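Local coordinates for Alpha/beta hydrolase fold-3 domain protein (Sulfolobus islandicus, PDB 5LK6) that is probably a thermostable carboxylesterase of the alpha/beta hydrolase fold, hydrolysing ester bonds, at residues 8-12 against 13-17; 22-25 against 26-30; 198-201 against 202-206; 251-254 against 255-259. All blocks are in the same frame, centred on the assembly; numbering follows the deposited sequence.

Contact 1 (8-12 against 13-17); sequences KELLE and SGFIV
Leu10 and Phe15 meet across a helix C-terminal turn, where helix 5-12 ends and the chain enters the loop leading to helix 24-36. The turn is held by backbone, hydroxyl and water bonds, with Leu10 packed on the Phe15 ring. The Leu10 methyl CD2 sits over one face of the Phe15 ring, 3.8 Å from CD2 of Leu10 to the ring centroid of Phe15. The methyl lies 15° off the ring normal, which makes this a CH-pi contact. The two side chains cross obliquely. Phe15 turns its CG away from its own backbone N (chi1 -179°), and this swings the ring back towards the last helical turn.

Several polar bonds hold the backbone of the turn. Ser13 N donates to Glu9 O at 3.1 Å. Gly14 N donates to Leu11 O at 3.1 Å, an i to i+3 bond at the helix end. Ser13 is the first residue to leave helical geometry. Its hydroxyl folds back with chi1 77°, and OG of Ser13 donates to O of Leu10 at 2.9 Å. Gly14 has positive phi, a conformation that favours glycine. A water donates to Leu11 O and to Phe15 O, 2.7 Å from each, and so bridges the helix end to the outgoing loop. Leu11 CD2 lies 3.9 Å from Phe15 O.

The contact is on the surface, but the Phe15 ring packs on the protein. It meets Phe197 at a shallow angle and Phe279 edge-to-face, and it also rests on Leu34 of helix 24-36. Leu11 packs on Phe197 as well, which ties helix 5-12 to the loop before helix 200-210.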
loop_
_atom_site.group_PDB
_atom_site.type_symbol
_atom_site.label_atom_id
_atom_site.label_comp_id
_atom_site.label_asym_id
_atom_site.label_seq_id
_atom_site.Cartn_x
_atom_site.Cartn_y
_atom_site.Cartn_z
ATOM N N LYS A 8 12.797 -2.757 -16.000
ATOM C CA LYS A 8 13.404 -2.412 -17.285
ATOM C C LYS A 8 14.282 -3.564 -17.822
ATOM O O LYS A 8 14.148 -3.920 -18.966
ATOM C CB LYS A 8 14.188 -1.087 -17.221
ATOM C CG LYS A 8 14.200 -0.336 -18.545
ATOM C CD LYS A 8 14.891 1.034 -18.485
ATOM C CE LYS A 8 16.342 0.940 -18.993
ATOM N NZ LYS A 8 17.256 2.091 -18.695
ATOM N N GLU A 9 15.154 -4.135 -16.991
ATOM C CA GLU A 9 15.959 -5.321 -17.319
ATOM C C GLU A 9 14.978 -6.400 -17.810
ATOM O O GLU A 9 15.212 -7.041 -18.834
ATOM C CB GLU A 9 16.725 -5.868 -16.090
ATOM C CG GLU A 9 18.230 -6.159 -16.224
ATOM C CD GLU A 9 19.145 -5.142 -15.456
ATOM O OE1 GLU A 9 20.057 -4.588 -16.127
ATOM O OE2 GLU A 9 18.978 -4.869 -14.211
ATOM N N LEU A 10 13.881 -6.585 -17.077
ATOM C CA LEU A 10 12.936 -7.629 -17.394
ATOM C C LEU A 10 12.292 -7.405 -18.761
ATOM O O LEU A 10 12.290 -8.306 -19.612
ATOM C CB LEU A 10 11.861 -7.710 -16.341
ATOM C CG LEU A 10 11.079 -8.987 -16.399
ATOM C CD1 LEU A 10 12.011 -10.142 -16.052
ATOM C CD2 LEU A 10 9.896 -8.889 -15.446
ATOM N N LEU A 11 11.795 -6.203 -19.016
ATOM C CA LEU A 11 11.197 -5.951 -20.320
ATOM C C LEU A 11 12.222 -6.043 -21.465
ATOM O O LEU A 11 11.895 -6.523 -22.565
ATOM C CB LEU A 11 10.477 -4.603 -20.346
ATOM C CG LEU A 11 9.339 -4.413 -19.344
ATOM C CD1 LEU A 11 8.887 -2.980 -19.447
ATOM C CD2 LEU A 11 8.201 -5.354 -19.635
ATOM N N GLU A 12 13.443 -5.585 -21.204
ATOM C CA GLU A 12 14.458 -5.517 -22.258
ATOM C C GLU A 12 14.897 -6.907 -22.647
ATOM O O GLU A 12 15.275 -7.113 -23.759
ATOM C CB GLU A 12 15.652 -4.602 -21.898
ATOM C CG GLU A 12 15.464 -3.179 -22.441
ATOM C CD GLU A 12 16.193 -2.070 -21.660
ATOM O OE1 GLU A 12 17.094 -2.381 -20.802
ATOM O OE2 GLU A 12 15.837 -0.866 -21.924
ATOM N N SER A 13 14.734 -7.886 -21.775
ATOM C CA SER A 13 15.065 -9.244 -22.126
ATOM C C SER A 13 13.891 -10.016 -22.736
ATOM O O SER A 13 13.888 -11.240 -22.669
ATOM C CB SER A 13 15.538 -9.957 -20.874
ATOM O OG SER A 13 14.399 -10.268 -20.109
ATOM N N GLY A 14 12.879 -9.328 -23.285
ATOM C CA GLY A 14 11.745 -9.987 -23.968
ATOM C C GLY A 14 10.616 -10.629 -23.161
ATOM O O GLY A 14 9.807 -11.418 -23.707
ATOM N N PHE A 15 10.515 -10.286 -21.891
ATOM C CA PHE A 15 9.339 -10.671 -21.075
ATOM C C PHE A 15 8.062 -9.976 -21.628
ATOM O O PHE A 15 7.927 -8.736 -21.600
ATOM C CB PHE A 15 9.617 -10.324 -19.619
ATOM C CG PHE A 15 8.538 -10.666 -18.660
ATOM C CD1 PHE A 15 8.527 -11.915 -18.034
ATOM C CD2 PHE A 15 7.623 -9.705 -18.263
ATOM C CE1 PHE A 15 7.553 -12.230 -17.105
ATOM C CE2 PHE A 15 6.648 -9.991 -17.320
ATOM C CZ PHE A 15 6.601 -11.252 -16.748
ATOM N N ILE A 16 7.164 -10.798 -22.181
ATOM C CA ILE A 16 6.021 -10.323 -22.932
ATOM C C ILE A 16 4.974 -11.413 -23.106
ATOM O O ILE A 16 5.272 -12.613 -23.174
ATOM C CB ILE A 16 6.461 -9.787 -24.347
ATOM C CG1 ILE A 16 5.429 -8.750 -24.936
ATOM C CG2 ILE A 16 6.811 -10.957 -25.305
ATOM C CD1 ILE A 16 5.061 -7.487 -24.105
ATOM N N VAL A 17 3.736 -10.977 -23.216
ATOM C CA VAL A 17 2.693 -11.829 -23.741
ATOM C C VAL A 17 2.288 -11.197 -25.074
ATOM O O VAL A 17 1.744 -10.080 -25.075
ATOM C CB VAL A 17 1.506 -11.934 -22.789
ATOM C CG1 VAL A 17 0.489 -12.883 -23.375
ATOM C CG2 VAL A 17 1.963 -12.416 -21.426
HETATM O O HOH W 1 9.435 -7.423 -23.385
#

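Contact 2 (22-25 against 26-30); sequences ASVD and EVRKI
Ser23 places OG between its backbone N and carbonyl carbon (chi1 75°), and Glu26 bends at chi2 (148°) to bring its carboxylate back to Ser23. Two reciprocal bonds follow. Glu26 N donates to Ser23 OG at 3.0 Å. Ser23 N donates to Glu26 OE1 at 3.2 Å, nearly straight at the hydrogen but from above the carboxylate plane. Ala22 CB lies 4.0 Å from Val27 CG1 beside this cap.

The extended Arg28 chain runs alongside Val24, four residues before it. Val24 CG1 sits over the centre of one guanidinium face, 3.4 Å from Arg28 CZ. A water at the guanidinium edge, in its plane, accepts from Arg28 NH1 and donates to Asp25 OD1. Arg28 NH2 also forms a salt bridge with Glu115 and a hydrogen bond to Val83 O. Replacing Arg28 by a leucine would probably leave Glu115 without its positive mate and Val83 O without this donor. Val27 and Arg28 both pack on Ile84.

The Ser23 and Glu26 pair is a capping box, the motif that closes the N-terminal end of a helix, here helix 24-36.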
loop_
_atom_site.group_PDB
_atom_site.type_symbol
_atom_site.label_atom_id
_atom_site.label_comp_id
_atom_site.label_asym_id
_atom_site.label_seq_id
_atom_site.Cartn_x
_atom_site.Cartn_y
_atom_site.Cartn_z
ATOM N N ALA A 22 -0.199 -13.430 -31.991
ATOM C CA ALA A 22 -0.198 -14.901 -31.888
ATOM C C ALA A 22 -1.632 -15.332 -31.659
ATOM O O ALA A 22 -2.519 -14.503 -31.320
ATOM C CB ALA A 22 0.695 -15.372 -30.756
ATOM N N SER A 23 -1.858 -16.617 -31.842
ATOM C CA SER A 23 -3.182 -17.145 -31.685
ATOM C C SER A 23 -3.646 -17.068 -30.211
ATOM O O SER A 23 -2.836 -16.894 -29.304
ATOM C CB SER A 23 -3.234 -18.571 -32.181
ATOM O OG SER A 23 -2.602 -19.449 -31.250
ATOM N N VAL A 24 -4.962 -17.171 -30.008
ATOM C CA VAL A 24 -5.573 -17.227 -28.705
ATOM C C VAL A 24 -4.946 -18.331 -27.883
ATOM O O VAL A 24 -4.607 -18.108 -26.767
ATOM C CB VAL A 24 -7.072 -17.489 -28.819
ATOM C CG1 VAL A 24 -7.697 -17.733 -27.433
ATOM C CG2 VAL A 24 -7.801 -16.323 -29.485
ATOM N N ASP A 25 -4.767 -19.522 -28.435
ATOM C CA ASP A 25 -4.144 -20.602 -27.674
ATOM C C ASP A 25 -2.689 -20.373 -27.390
ATOM O O ASP A 25 -2.228 -20.741 -26.337
ATOM C CB ASP A 25 -4.219 -21.921 -28.410
ATOM C CG ASP A 25 -5.414 -22.686 -28.079
ATOM O OD1 ASP A 25 -6.517 -22.081 -28.034
ATOM O OD2 ASP A 25 -5.230 -23.916 -27.885
ATOM N N GLU A 26 -1.948 -19.868 -28.373
ATOM C CA GLU A 26 -0.558 -19.544 -28.173
ATOM C C GLU A 26 -0.420 -18.543 -27.013
ATOM O O GLU A 26 0.451 -18.743 -26.174
ATOM C CB GLU A 26 0.134 -19.070 -29.464
ATOM C CG GLU A 26 0.582 -20.213 -30.411
ATOM C CD GLU A 26 0.558 -19.924 -31.962
ATOM O OE1 GLU A 26 0.423 -18.728 -32.426
ATOM O OE2 GLU A 26 0.709 -20.942 -32.725
ATOM N N VAL A 27 -1.286 -17.523 -26.910
ATOM C CA VAL A 27 -1.145 -16.536 -25.809
ATOM C C VAL A 27 -1.631 -17.063 -24.458
ATOM O O VAL A 27 -1.085 -16.734 -23.416
ATOM C CB VAL A 27 -1.737 -15.144 -26.092
ATOM C CG1 VAL A 27 -1.047 -14.487 -27.276
ATOM C CG2 VAL A 27 -3.230 -15.192 -26.271
ATOM N N ARG A 28 -2.643 -17.892 -24.477
ATOM C CA ARG A 28 -3.023 -18.589 -23.267
ATOM C C ARG A 28 -1.861 -19.411 -22.731
ATOM O O ARG A 28 -1.618 -19.349 -21.532
ATOM C CB ARG A 28 -4.228 -19.475 -23.506
ATOM C CG ARG A 28 -5.478 -18.647 -23.613
ATOM C CD ARG A 28 -6.685 -19.457 -24.066
ATOM N NE ARG A 28 -7.856 -18.597 -24.049
ATOM C CZ ARG A 28 -9.030 -18.886 -24.557
ATOM N NH1 ARG A 28 -9.250 -20.036 -25.161
ATOM N NH2 ARG A 28 -9.993 -17.982 -24.462
ATOM N N LYS A 29 -1.142 -20.123 -23.616
ATOM C CA LYS A 29 -0.066 -20.989 -23.187
ATOM C C LYS A 29 1.036 -20.091 -22.614
ATOM O O LYS A 29 1.495 -20.309 -21.462
ATOM C CB LYS A 29 0.375 -22.027 -24.277
ATOM C CG LYS A 29 1.754 -22.747 -24.116
ATOM C CD LYS A 29 1.794 -24.312 -24.262
ATOM C CE LYS A 29 1.488 -24.899 -25.655
ATOM N NZ LYS A 29 2.717 -25.173 -26.464
ATOM N N ILE A 30 1.419 -19.055 -23.351
ATOM C CA ILE A 30 2.506 -18.178 -22.883
ATOM C C ILE A 30 2.182 -17.532 -21.505
ATOM O O ILE A 30 3.067 -17.492 -20.637
ATOM C CB ILE A 30 2.896 -17.119 -23.932
ATOM C CG1 ILE A 30 3.555 -17.818 -25.113
ATOM C CG2 ILE A 30 3.835 -16.066 -23.324
ATOM C CD1 ILE A 30 3.744 -16.922 -26.314
HETATM O O HOH W 2 -7.418 -22.513 -25.730
#

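Contact 3 (198-201 against 202-206); sequences LTRE and HIEWF
Thr199 caps the N-terminal end of helix 200-210 and meets the His202 ring with the same side chain. His202 N donates to Thr199 OG1 at 2.9 Å, the capping bond. OG1 lies between the backbone N and carbonyl carbon of Thr199 (chi1 70°), which aims it at the first turn. It also stands above one face of the His202 ring, towards the rim. Thr199 CB lies over that face too, 4.1 Å from CB of Thr199 to the ring centroid of His202 and only 5° off the normal, a CH-pi contact.

The next amides are satisfied by backbone carbonyls. Ile203 N donates to Thr199 O at 3.0 Å. Glu204 N donates to Arg200 O at 2.9 Å, and Trp205 N donates to Glu201 O at 2.9 Å. Trp205 O accepts from Ser208 OG. The charged ends are less firmly paired. Arg200 NE and Glu204 OE2 are 4.1 Å apart, too far for a salt bridge, and Glu201 has a long, weak ion pair with Lys21.

Leu198 CD1 touches His202 CB at 3.8 Å and Ile203 CG1 at 4.0 Å. With an alanine in place of His202, the capping bond could remain, but Thr199 and Ile19 would probably lose the ring they pack against.

Arg200 and Ile203 rest on helix 187-191 through Met189, and Trp205 packs on the Ile19 loop. Leu198, which is buried, touches Leu246 and His274, probably the histidine of the catalytic triad, so this helix start borders the likely active site.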
loop_
_atom_site.group_PDB
_atom_site.type_symbol
_atom_site.label_atom_id
_atom_site.label_comp_id
_atom_site.label_asym_id
_atom_site.label_seq_id
_atom_site.Cartn_x
_atom_site.Cartn_y
_atom_site.Cartn_z
ATOM N N LEU A 198 1.566 -4.093 -20.764
ATOM C CA LEU A 198 0.221 -3.939 -21.281
ATOM C C LEU A 198 0.256 -2.703 -22.196
ATOM O O LEU A 198 0.703 -1.633 -21.781
ATOM C CB LEU A 198 -0.830 -3.813 -20.163
ATOM C CG LEU A 198 -2.248 -3.442 -20.607
ATOM C CD1 LEU A 198 -2.866 -4.586 -21.386
ATOM C CD2 LEU A 198 -3.155 -3.043 -19.453
ATOM N N THR A 199 -0.210 -2.883 -23.438
ATOM C CA THR A 199 -0.229 -1.854 -24.475
ATOM C C THR A 199 -1.611 -1.505 -24.916
ATOM O O THR A 199 -2.542 -2.288 -24.740
ATOM C CB THR A 199 0.532 -2.308 -25.748
ATOM O OG1 THR A 199 -0.169 -3.351 -26.453
ATOM C CG2 THR A 199 1.881 -2.768 -25.381
ATOM N N ARG A 200 -1.730 -0.336 -25.521
ATOM C CA ARG A 200 -2.993 0.094 -26.073
ATOM C C ARG A 200 -3.482 -0.952 -27.112
ATOM O O ARG A 200 -4.659 -1.287 -27.120
ATOM C CB ARG A 200 -2.883 1.484 -26.697
ATOM C CG ARG A 200 -4.175 2.297 -26.779
ATOM C CD ARG A 200 -4.068 3.246 -27.957
ATOM N NE ARG A 200 -4.815 4.512 -27.807
ATOM C CZ ARG A 200 -4.291 5.760 -27.728
ATOM N NH1 ARG A 200 -2.936 6.019 -27.738
ATOM N NH2 ARG A 200 -5.167 6.781 -27.642
ATOM N N GLU A 201 -2.583 -1.478 -27.947
ATOM C CA GLU A 201 -2.952 -2.500 -28.911
ATOM C C GLU A 201 -3.516 -3.699 -28.180
ATOM O O GLU A 201 -4.473 -4.290 -28.673
ATOM C CB GLU A 201 -1.782 -2.924 -29.812
ATOM C CG GLU A 201 -1.735 -2.135 -31.101
ATOM C CD GLU A 201 -0.543 -2.475 -31.995
ATOM O OE1 GLU A 201 -0.139 -3.686 -32.001
ATOM O OE2 GLU A 201 -0.056 -1.505 -32.685
ATOM N N HIS A 202 -2.935 -4.060 -27.020
ATOM C CA HIS A 202 -3.480 -5.183 -26.293
ATOM C C HIS A 202 -4.921 -4.865 -25.843
ATOM O O HIS A 202 -5.831 -5.678 -25.983
ATOM C CB HIS A 202 -2.708 -5.592 -25.075
ATOM C CG HIS A 202 -1.314 -6.050 -25.299
ATOM N ND1 HIS A 202 -0.751 -6.260 -26.543
ATOM C CD2 HIS A 202 -0.341 -6.309 -24.402
ATOM C CE1 HIS A 202 0.516 -6.602 -26.405
ATOM N NE2 HIS A 202 0.786 -6.640 -25.115
ATOM N N ILE A 203 -5.130 -3.691 -25.284
ATOM C CA ILE A 203 -6.456 -3.345 -24.791
ATOM C C ILE A 203 -7.462 -3.428 -25.934
ATOM O O ILE A 203 -8.537 -4.018 -25.758
ATOM C CB ILE A 203 -6.457 -1.955 -24.119
ATOM C CG1 ILE A 203 -5.601 -1.997 -22.821
ATOM C CG2 ILE A 203 -7.883 -1.503 -23.778
ATOM C CD1 ILE A 203 -5.008 -0.660 -22.424
ATOM N N GLU A 204 -7.096 -2.884 -27.101
ATOM C CA GLU A 204 -7.950 -2.920 -28.292
ATOM C C GLU A 204 -8.241 -4.349 -28.745
ATOM O O GLU A 204 -9.396 -4.713 -28.990
ATOM C CB GLU A 204 -7.373 -2.052 -29.420
ATOM C CG GLU A 204 -7.642 -0.564 -29.156
ATOM C CD GLU A 204 -6.820 0.460 -29.967
ATOM O OE1 GLU A 204 -5.910 0.080 -30.762
ATOM O OE2 GLU A 204 -7.077 1.682 -29.750
ATOM N N TRP A 205 -7.207 -5.185 -28.775
ATOM C CA TRP A 205 -7.353 -6.590 -29.140
ATOM C C TRP A 205 -8.304 -7.383 -28.227
ATOM O O TRP A 205 -9.233 -8.023 -28.699
ATOM C CB TRP A 205 -6.004 -7.259 -29.179
ATOM C CG TRP A 205 -6.126 -8.651 -29.771
ATOM C CD1 TRP A 205 -6.078 -8.999 -31.105
ATOM C CD2 TRP A 205 -6.346 -9.859 -29.050
ATOM N NE1 TRP A 205 -6.260 -10.356 -31.238
ATOM C CE2 TRP A 205 -6.409 -10.900 -29.984
ATOM C CE3 TRP A 205 -6.468 -10.159 -27.707
ATOM C CZ2 TRP A 205 -6.598 -12.218 -29.603
ATOM C CZ3 TRP A 205 -6.631 -11.472 -27.334
ATOM C CH2 TRP A 205 -6.713 -12.483 -28.277
ATOM N N PHE A 206 -8.122 -7.250 -26.927
ATOM C CA PHE A 206 -9.070 -7.829 -25.999
ATOM C C PHE A 206 -10.507 -7.386 -26.250
ATOM O O PHE A 206 -11.413 -8.176 -26.195
ATOM C CB PHE A 206 -8.696 -7.512 -24.553
ATOM C CG PHE A 206 -7.465 -8.226 -24.069
ATOM C CD1 PHE A 206 -7.349 -9.589 -24.185
ATOM C CD2 PHE A 206 -6.420 -7.513 -23.444
ATOM C CE1 PHE A 206 -6.188 -10.244 -23.737
ATOM C CE2 PHE A 206 -5.270 -8.161 -22.986
ATOM C CZ PHE A 206 -5.137 -9.538 -23.146
#

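Contact 4 (251-254 against 255-259); sequences EAYA and NRLLQ
Tyr253 presents one ring face to Leu257, four residues on along helix 247-259. Leu257 CG lies over that face, 4.0 Å from Tyr253 CE2, while the methyl CD1 of Leu257 is 3.7 Å from CE2 of Tyr253. Tyr253 directs CG away from its backbone N (chi1 -164°), and the ring thereby runs along the helix towards Leu257.

The second flat group is the amide of Asn255. It folds back on the previous turn, and Asn255 ND2 makes a weak, bent bond to Glu251 O at 3.2 Å. Asn255 N donates to that same oxygen at 3.0 Å, so Glu251 O takes two donors from one residue. The carboxylate of Glu251 takes no part in this pair; its OE2 forms a salt bridge with Arg268 of strand 264-269.

Regular helical bonds link the rest. Leu257 N donates to Tyr253 O at 2.9 Å, and Leu258 N donates to Ala254 O at 2.9 Å. Helix 247-259 is the crossover of a beta-alpha-beta unit: Ala254 and Leu257 pack on Ile238 of strand 236-241, Leu257 and Leu258 on Val264 of strand 264-269, and Tyr253 on Ala158 and Leu162 of helix 152-163. Asn255 packs on Pro2 of the second subunit, and Leu258 on Asn271 of that subunit.

The chemistry is divided between residues. The ring carbons of Tyr253, CB of Ala254 and the side chain of Leu257 pack by apolar contact. Glu251 has a firm charge partner on the sheet, whereas Asn255 ND2 has only its weak bond to Glu251 O within the two segments.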
loop_
_atom_site.group_PDB
_atom_site.type_symbol
_atom_site.label_atom_id
_atom_site.label_comp_id
_atom_site.label_asym_id
_atom_site.label_seq_id
_atom_site.Cartn_x
_atom_site.Cartn_y
_atom_site.Cartn_z
ATOM N N GLU A 251 -7.848 5.263 -10.932
ATOM C CA GLU A 251 -7.904 6.395 -9.996
ATOM C C GLU A 251 -9.110 7.258 -10.192
ATOM O O GLU A 251 -9.630 7.740 -9.221
ATOM C CB GLU A 251 -6.606 7.237 -10.006
ATOM C CG GLU A 251 -5.432 6.414 -9.541
ATOM C CD GLU A 251 -4.090 7.122 -9.522
ATOM O OE1 GLU A 251 -4.024 8.379 -9.633
ATOM O OE2 GLU A 251 -3.085 6.385 -9.359
ATOM N N ALA A 252 -9.576 7.449 -11.414
ATOM C CA ALA A 252 -10.889 8.069 -11.633
ATOM C C ALA A 252 -12.034 7.325 -10.913
ATOM O O ALA A 252 -12.851 7.967 -10.206
ATOM C CB ALA A 252 -11.202 8.198 -13.104
ATOM N N TYR A 253 -12.058 6.006 -11.062
ATOM C CA TYR A 253 -13.100 5.192 -10.424
ATOM C C TYR A 253 -13.029 5.327 -8.902
ATOM O O TYR A 253 -14.014 5.601 -8.257
ATOM C CB TYR A 253 -13.018 3.716 -10.839
ATOM C CG TYR A 253 -14.287 2.924 -10.523
ATOM C CD1 TYR A 253 -15.442 3.114 -11.262
ATOM C CD2 TYR A 253 -14.314 1.958 -9.529
ATOM C CE1 TYR A 253 -16.582 2.390 -11.003
ATOM C CE2 TYR A 253 -15.434 1.226 -9.268
ATOM C CZ TYR A 253 -16.575 1.458 -10.000
ATOM O OH TYR A 253 -17.728 0.763 -9.737
ATOM N N ALA A 254 -11.855 5.223 -8.351
ATOM C CA ALA A 254 -11.635 5.578 -6.958
ATOM C C ALA A 254 -12.236 6.921 -6.531
ATOM O O ALA A 254 -12.978 7.016 -5.572
ATOM C CB ALA A 254 -10.135 5.584 -6.655
ATOM N N ASN A 255 -11.901 7.965 -7.256
ATOM C CA ASN A 255 -12.435 9.280 -6.962
ATOM C C ASN A 255 -13.939 9.397 -7.052
ATOM O O ASN A 255 -14.539 10.053 -6.204
ATOM C CB ASN A 255 -11.756 10.325 -7.824
ATOM C CG ASN A 255 -10.450 10.797 -7.217
ATOM O OD1 ASN A 255 -10.439 11.317 -6.144
ATOM N ND2 ASN A 255 -9.360 10.606 -7.908
ATOM N N ARG A 256 -14.530 8.744 -8.036
ATOM C CA ARG A 256 -15.976 8.746 -8.206
ATOM C C ARG A 256 -16.686 7.984 -7.103
ATOM O O ARG A 256 -17.754 8.418 -6.665
ATOM C CB ARG A 256 -16.375 8.166 -9.575
ATOM C CG ARG A 256 -16.214 9.159 -10.720
ATOM C CD ARG A 256 -17.567 9.763 -11.167
ATOM N NE ARG A 256 -17.310 10.919 -12.053
ATOM C CZ ARG A 256 -16.879 10.882 -13.352
ATOM N NH1 ARG A 256 -16.660 9.714 -14.015
ATOM N NH2 ARG A 256 -16.674 12.045 -14.028
ATOM N N LEU A 257 -16.103 6.865 -6.647
ATOM C CA LEU A 257 -16.635 6.162 -5.509
ATOM C C LEU A 257 -16.574 7.066 -4.296
ATOM O O LEU A 257 -17.597 7.253 -3.600
ATOM C CB LEU A 257 -15.875 4.895 -5.238
ATOM C CG LEU A 257 -16.069 3.759 -6.224
ATOM C CD1 LEU A 257 -15.213 2.580 -5.864
ATOM C CD2 LEU A 257 -17.479 3.292 -6.175
ATOM N N LEU A 258 -15.403 7.669 -4.051
ATOM C CA LEU A 258 -15.245 8.619 -2.944
ATOM C C LEU A 258 -16.266 9.745 -3.038
ATOM O O LEU A 258 -16.860 10.096 -2.028
ATOM C CB LEU A 258 -13.858 9.219 -2.889
ATOM C CG LEU A 258 -12.730 8.342 -2.347
ATOM C CD1 LEU A 258 -11.396 9.060 -2.614
ATOM C CD2 LEU A 258 -12.913 8.063 -0.868
ATOM N N GLN A 259 -16.502 10.285 -4.237
ATOM C CA GLN A 259 -17.467 11.358 -4.391
ATOM C C GLN A 259 -18.915 10.895 -4.041
ATOM O O GLN A 259 -19.715 11.664 -3.603
ATOM C CB GLN A 259 -17.364 11.964 -5.800
ATOM C CG GLN A 259 -18.214 13.233 -6.028
ATOM C CD GLN A 259 -18.178 13.826 -7.475
ATOM O OE1 GLN A 259 -18.035 15.053 -7.655
ATOM N NE2 GLN A 259 -18.361 12.964 -8.489
#

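In the fold
Contacts 1, 2 and 3 are surface contacts, while contact 4 is partly buried. The first three touch one another: Ile16 packs on Ile30, Val17 on His202, and Val24 on Trp205. They form one neighbourhood of helix ends. Contact 4 stands apart, with its nearest atoms about 13 Å from contact 3, and it alone reaches the second subunit. The chemistry differs with position along the helix. Contact 1 closes a C-terminal end with a hydroxyl, a glycine and a water. Contacts 2 and 3 open helices with a serine or threonine cap, but only contact 2 completes a capping box. Contact 4 lies along the later turns of its helix and packs against the sheet.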